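Local coordinates for protein mandalate racemase/muconate lactonizing enzyme (Unidentified, PDB 4E4U) that is of unestablished specificity but belongs to the mandelate racemase/muconate lactonizing enzyme family of the enolase superfamily and is probably a racemase or related isomerase, at residues G383-L386 and H387-G391; D87-M90 and M91-S95. One frame throughout, in Å; residues are numbered along the deposited sequence.

Contact 1 of 2, residues G383-L386 and H387-G391; sequences GERL and HLQMG
Q389 folds back along a bend in the chain and places its amide between the backbone of L386 and the head of R385. Its CB lies 3.6 Å from NH2 of R385, the outer end of the arginine. One bond further on, CG of Q389 packs against CB of L386 at 3.9 Å, and these two side chains cross at about a right angle. Beyond CG the glutamine runs straight, which carries its amide back to the chain three residues earlier. There OE1 accepts a hydrogen bond from the backbone N of L386, 2.8 Å long and fairly straight at hydrogen; the N-H approaches OE1 tilted by only 16° from the carbonyl plane. The same OE1 also lies 3.2 Å from CA of R385, packing against the start of that peptide link as well as accepting from its N-H. The other branch, NE2, lies over one face of the R385 guanidinium, displaced toward its rim and 3.5 Å from CZ. Amide and guanidinium planes are 23° apart, an offset stack of two flat polar groups. R385 reaches this position through a bend at chi3, which turns its head back over the amide.

Around the bend, H387 points its ring away from residues 383-386 and into the protein, where NE2 is hydrogen-bonded to the carbonyl O of G19, and L386 packs on R60 of the second subunit. Glutamine suits its place by offering an oxygen for a backbone N-H in a loop segment and a flat face for arginine. The chemistry implies that one neutral amide serves both a backbone N-H and a cationic group where the chain lacks regular structure: the bond holds OE1, while the stack over NE2 uses none of the arginine N-H groups as a donor to Q389.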
ATOM      1  N   GLY A 383      49.071   6.964  15.547  1.00 28.90           N
ATOM      2  CA  GLY A 383      48.828   6.744  14.138  1.00 28.02           C
ATOM      3  C   GLY A 383      48.022   7.847  13.482  1.00 27.52           C
ATOM      4  O   GLY A 383      47.270   8.575  14.131  1.00 27.62           O
ATOM      5  N   GLU A 384      48.184   7.952  12.170  1.00 26.60           N
ATOM      6  CA  GLU A 384      47.511   8.958  11.364  1.00 27.08           C
ATOM      7  C   GLU A 384      46.070   8.579  11.014  1.00 23.44           C
ATOM      8  O   GLU A 384      45.239   9.447  10.741  1.00 23.62           O
ATOM      9  CB  GLU A 384      48.312   9.191  10.076  1.00 31.44           C
ATOM     10  CG  GLU A 384      48.602   7.920   9.254  1.00 35.74           C
ATOM     11  CD  GLU A 384      49.661   7.009   9.882  1.00 39.09           C
ATOM     12  OE1 GLU A 384      50.363   7.452  10.819  1.00 40.06           O
ATOM     13  OE2 GLU A 384      49.780   5.843   9.445  1.00 40.70           O
ATOM     14  N   ARG A 385      45.772   7.286  11.031  1.00 20.30           N
ATOM     15  CA  ARG A 385      44.504   6.789  10.503  1.00 19.19           C
ATOM     16  C   ARG A 385      43.391   6.688  11.536  1.00 17.07           C
ATOM     17  O   ARG A 385      43.644   6.589  12.741  1.00 17.76           O
ATOM     18  CB  ARG A 385      44.702   5.420   9.847  1.00 22.05           C
ATOM     19  CG  ARG A 385      45.551   5.444   8.584  1.00 24.71           C
ATOM     20  CD  ARG A 385      45.679   4.050   7.984  1.00 27.32           C
ATOM     21  NE  ARG A 385      44.403   3.516   7.518  1.00 29.06           N
ATOM     22  CZ  ARG A 385      43.977   3.580   6.259  1.00 30.51           C
ATOM     23  NH1 ARG A 385      44.725   4.164   5.330  1.00 31.73           N
ATOM     24  NH2 ARG A 385      42.803   3.061   5.927  1.00 30.96           N
ATOM     25  N   LEU A 386      42.153   6.712  11.049  1.00 15.37           N
ATOM     26  CA  LEU A 386      40.992   6.369  11.862  1.00 13.87           C
ATOM     27  C   LEU A 386      40.941   4.855  12.060  1.00 14.93           C
ATOM     28  O   LEU A 386      41.683   4.116  11.413  1.00 16.33           O
ATOM     29  CB  LEU A 386      39.717   6.846  11.174  1.00 13.48           C
ATOM     30  CG  LEU A 386      39.571   8.356  10.996  1.00 13.81           C
ATOM     31  CD1 LEU A 386      38.404   8.674  10.084  1.00 14.17           C
ATOM     32  CD2 LEU A 386      39.399   9.014  12.356  1.00 14.75           C
ATOM     33  N   HIS A 387      40.068   4.392  12.950  1.00 13.88           N
ATOM     34  CA  HIS A 387      39.967   2.966  13.231  1.00 14.74           C
ATOM     35  C   HIS A 387      39.749   2.147  11.958  1.00 14.83           C
ATOM     36  O   HIS A 387      40.358   1.083  11.780  1.00 15.14           O
ATOM     37  CB  HIS A 387      38.840   2.690  14.214  1.00 16.94           C
ATOM     38  CG  HIS A 387      38.831   1.281  14.704  1.00 21.14           C
ATOM     39  ND1 HIS A 387      37.759   0.435  14.547  1.00 24.54           N
ATOM     40  CD2 HIS A 387      39.800   0.560  15.319  1.00 22.88           C
ATOM     41  CE1 HIS A 387      38.058  -0.745  15.061  1.00 22.69           C
ATOM     42  NE2 HIS A 387      39.284  -0.696  15.542  1.00 24.69           N
ATOM     43  N   LEU A 388      38.863   2.657  11.100  1.00 15.36           N
ATOM     44  CA  LEU A 388      38.622   2.142   9.752  1.00 17.09           C
ATOM     45  C   LEU A 388      38.464   3.365   8.868  1.00 15.26           C
ATOM     46  O   LEU A 388      38.115   4.431   9.368  1.00 15.05           O
ATOM     47  CB  LEU A 388      37.330   1.321   9.694  1.00 19.48           C
ATOM     48  CG  LEU A 388      37.331  -0.091  10.276  1.00 21.83           C
ATOM     49  CD1 LEU A 388      35.916  -0.648  10.281  1.00 22.24           C
ATOM     50  CD2 LEU A 388      38.251  -0.998   9.477  1.00 23.46           C
ATOM     51  N   GLN A 389      38.712   3.226   7.568  1.00 15.13           N
ATOM     52  CA  GLN A 389      38.510   4.326   6.623  1.00 15.11           C
ATOM     53  C   GLN A 389      37.909   3.825   5.320  1.00 15.70           C
ATOM     54  O   GLN A 389      38.014   2.635   4.994  1.00 18.15           O
ATOM     55  CB  GLN A 389      39.834   5.047   6.328  1.00 15.52           C
ATOM     56  CG  GLN A 389      40.437   5.696   7.559  1.00 15.98           C
ATOM     57  CD  GLN A 389      41.685   6.526   7.310  1.00 16.22           C
ATOM     58  OE1 GLN A 389      42.229   7.111   8.249  1.00 16.15           O
ATOM     59  NE2 GLN A 389      42.150   6.583   6.062  1.00 17.02           N
ATOM     60  N   MET A 390      37.267   4.727   4.580  1.00 14.55           N
ATOM     61  CA  MET A 390      36.799   4.408   3.234  1.00 13.97           C
ATOM     62  C   MET A 390      37.767   4.968   2.205  1.00 14.86           C
ATOM     63  O   MET A 390      38.476   5.937   2.478  1.00 16.22           O
ATOM     64  CB  MET A 390      35.386   4.947   3.000  1.00 13.82           C
ATOM     65  CG  MET A 390      34.415   4.517   4.085  1.00 13.54           C
ATOM     66  SD  MET A 390      32.686   4.773   3.709  1.00 13.19           S
ATOM     67  CE  MET A 390      32.383   3.467   2.522  1.00 13.35           C
ATOM     68  N   GLY A 391      37.800   4.352   1.028  1.00 14.22           N
ATOM     69  CA  GLY A 391      38.650   4.819  -0.051  1.00 14.52           C
ATOM     70  C   GLY A 391      38.353   6.260  -0.412  1.00 14.21           C
ATOM     71  O   GLY A 391      37.201   6.691  -0.395  1.00 14.64           O
TER

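Contact 2 of 2, residues D87-M90 and M91-S95; sequences DLTM and MGVVS
M90 and M91 touch where the first turn of helix 88-109 closes: CG of M90 meets CE of M91 at 3.9 Å. The M91 chain bends at both chi2 (-63°) and chi3, bringing its methyl back toward M90, while its CG rests 3.4 Å from the carbonyl O of D87. The backbone is the tighter part. M91 N bonds to D87 O at 2.9 Å, and V94 N to M90 O at 2.9 Å, with G92 and V93 bonded in the same i to i+4 pattern between them. CG2 of V93 lies just 3.3 Å from T89 O.

Side-chain contact within the turn is looser, since L88, T89 and M90 turn away from the following turn and pack on other parts of the protein; all of it is buried, with no solvent side. V93 packs on helix 47-61, V94 and M91 on helix 70-79, and M90 on both, jobs for flexible or branched apolar residues. S95 OG returns to M91 O at 2.6 Å, from the face opposite its own backbone N, and is also hydrogen-bonded to G287 N.

D87 suits the start because OD1 accepts from M90 N at 3.0 Å, while OD2 bonds T44 and T89 of the second subunit. This is the classic aspartate N-cap of an alpha-helix, here opening a helix of the enolase-type N-terminal domain at a subunit interface.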
ATOM      1  N   ASP A  87      22.679  10.666  17.178  1.00 11.24           N
ATOM      2  CA  ASP A  87      23.980  11.237  16.851  1.00 10.81           C
ATOM      3  C   ASP A  87      24.970  10.080  16.974  1.00 10.81           C
ATOM      4  O   ASP A  87      25.192   9.551  18.065  1.00 11.63           O
ATOM      5  CB  ASP A  87      24.336  12.393  17.798  1.00 11.87           C
ATOM      6  CG  ASP A  87      25.735  12.955  17.535  1.00 12.96           C
ATOM      7  OD1 ASP A  87      26.713  12.167  17.583  1.00 14.62           O
ATOM      8  OD2 ASP A  87      25.861  14.182  17.291  1.00 13.53           O
ATOM      9  N   LEU A  88      25.538   9.674  15.844  1.00 10.73           N
ATOM     10  CA  LEU A  88      26.291   8.425  15.773  1.00 10.67           C
ATOM     11  C   LEU A  88      27.456   8.358  16.774  1.00 10.48           C
ATOM     12  O   LEU A  88      27.659   7.338  17.435  1.00 11.11           O
ATOM     13  CB  LEU A  88      26.804   8.219  14.347  1.00 11.11           C
ATOM     14  CG  LEU A  88      27.511   6.897  14.055  1.00 11.21           C
ATOM     15  CD1 LEU A  88      26.548   5.717  14.151  1.00 12.19           C
ATOM     16  CD2 LEU A  88      28.146   6.956  12.685  1.00 12.26           C
ATOM     17  N   THR A  89      28.223   9.437  16.894  1.00 10.96           N
ATOM     18  CA  THR A  89      29.343   9.429  17.828  1.00 11.09           C
ATOM     19  C   THR A  89      28.844   9.395  19.266  1.00 10.71           C
ATOM     20  O   THR A  89      29.383   8.648  20.090  1.00 11.15           O
ATOM     21  CB  THR A  89      30.298  10.617  17.597  1.00 12.09           C
ATOM     22  OG1 THR A  89      30.884  10.506  16.295  1.00 13.06           O
ATOM     23  CG2 THR A  89      31.404  10.643  18.639  1.00 13.06           C
ATOM     24  N   MET A  90      27.800  10.166  19.565  1.00 10.64           N
ATOM     25  CA  MET A  90      27.245  10.173  20.920  1.00 10.21           C
ATOM     26  C   MET A  90      26.751   8.787  21.293  1.00 10.00           C
ATOM     27  O   MET A  90      26.943   8.336  22.418  1.00 11.03           O
ATOM     28  CB  MET A  90      26.097  11.175  21.036  1.00 10.38           C
ATOM     29  CG  MET A  90      25.341  11.096  22.363  1.00 10.95           C
ATOM     30  SD  MET A  90      26.373  11.407  23.819  1.00 11.25           S
ATOM     31  CE  MET A  90      25.990  13.134  24.108  1.00 11.49           C
ATOM     32  N   MET A  91      26.120   8.098  20.349  1.00  9.73           N
ATOM     33  CA  MET A  91      25.625   6.766  20.640  1.00  9.72           C
ATOM     34  C   MET A  91      26.760   5.785  20.920  1.00  9.79           C
ATOM     35  O   MET A  91      26.644   4.940  21.809  1.00 10.40           O
ATOM     36  CB  MET A  91      24.705   6.279  19.535  1.00 10.24           C
ATOM     37  CG  MET A  91      23.370   7.022  19.482  1.00 11.20           C
ATOM     38  SD  MET A  91      22.341   6.819  20.954  1.00 12.19           S
ATOM     39  CE  MET A  91      22.756   8.260  21.934  1.00 12.42           C
ATOM     40  N   GLY A  92      27.866   5.892  20.184  1.00  9.75           N
ATOM     41  CA  GLY A  92      29.040   5.091  20.501  1.00 10.70           C
ATOM     42  C   GLY A  92      29.552   5.370  21.905  1.00 10.59           C
ATOM     43  O   GLY A  92      29.834   4.452  22.678  1.00 11.28           O
ATOM     44  N   VAL A  93      29.661   6.647  22.253  1.00 10.54           N
ATOM     45  CA  VAL A  93      30.149   7.021  23.576  1.00 11.38           C
ATOM     46  C   VAL A  93      29.241   6.502  24.682  1.00 10.96           C
ATOM     47  O   VAL A  93      29.711   5.888  25.649  1.00 11.45           O
ATOM     48  CB  VAL A  93      30.324   8.543  23.711  1.00 11.65           C
ATOM     49  CG1 VAL A  93      30.717   8.919  25.137  1.00 12.11           C
ATOM     50  CG2 VAL A  93      31.366   9.037  22.722  1.00 12.85           C
ATOM     51  N   VAL A  94      27.940   6.729  24.553  1.00 10.29           N
ATOM     52  CA  VAL A  94      27.041   6.262  25.600  1.00 10.67           C
ATOM     53  C   VAL A  94      27.009   4.737  25.682  1.00 10.32           C
ATOM     54  O   VAL A  94      26.796   4.189  26.760  1.00 11.09           O
ATOM     55  CB  VAL A  94      25.619   6.869  25.506  1.00 11.61           C
ATOM     56  CG1 VAL A  94      24.768   6.139  24.477  1.00 12.83           C
ATOM     57  CG2 VAL A  94      24.959   6.842  26.881  1.00 12.74           C
ATOM     58  N   SER A  95      27.248   4.047  24.566  1.00  9.93           N
ATOM     59  CA  SER A  95      27.297   2.585  24.593  1.00  9.99           C
ATOM     60  C   SER A  95      28.387   2.111  25.551  1.00 10.49           C
ATOM     61  O   SER A  95      28.182   1.186  26.339  1.00 11.24           O
ATOM     62  CB  SER A  95      27.596   2.019  23.209  1.00 10.22           C
ATOM     63  OG  SER A  95      26.590   2.342  22.277  1.00 10.70           O
TER

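In the fold
From the N terminus, the chain builds the antiparallel sheet of strands 3-12, 22-30 and 35-40, then helices 47-61 and 70-79, before contact 2 opens helix 88-109 against them. The strands and helices of the barrel domain follow, and contact 1 comes only after helix 372-377, where the returning tail bends at residues 383-391. Each contact closes a short local turn, so they stand in series and neither nest nor cross. The centres of contact 1 and contact 2 are about 19 Å apart, and the two do not touch. Contact 1 joins the tail to loops near G19 and Y171, contact 2 joins helices of the N-terminal domain, and both meet the second subunit.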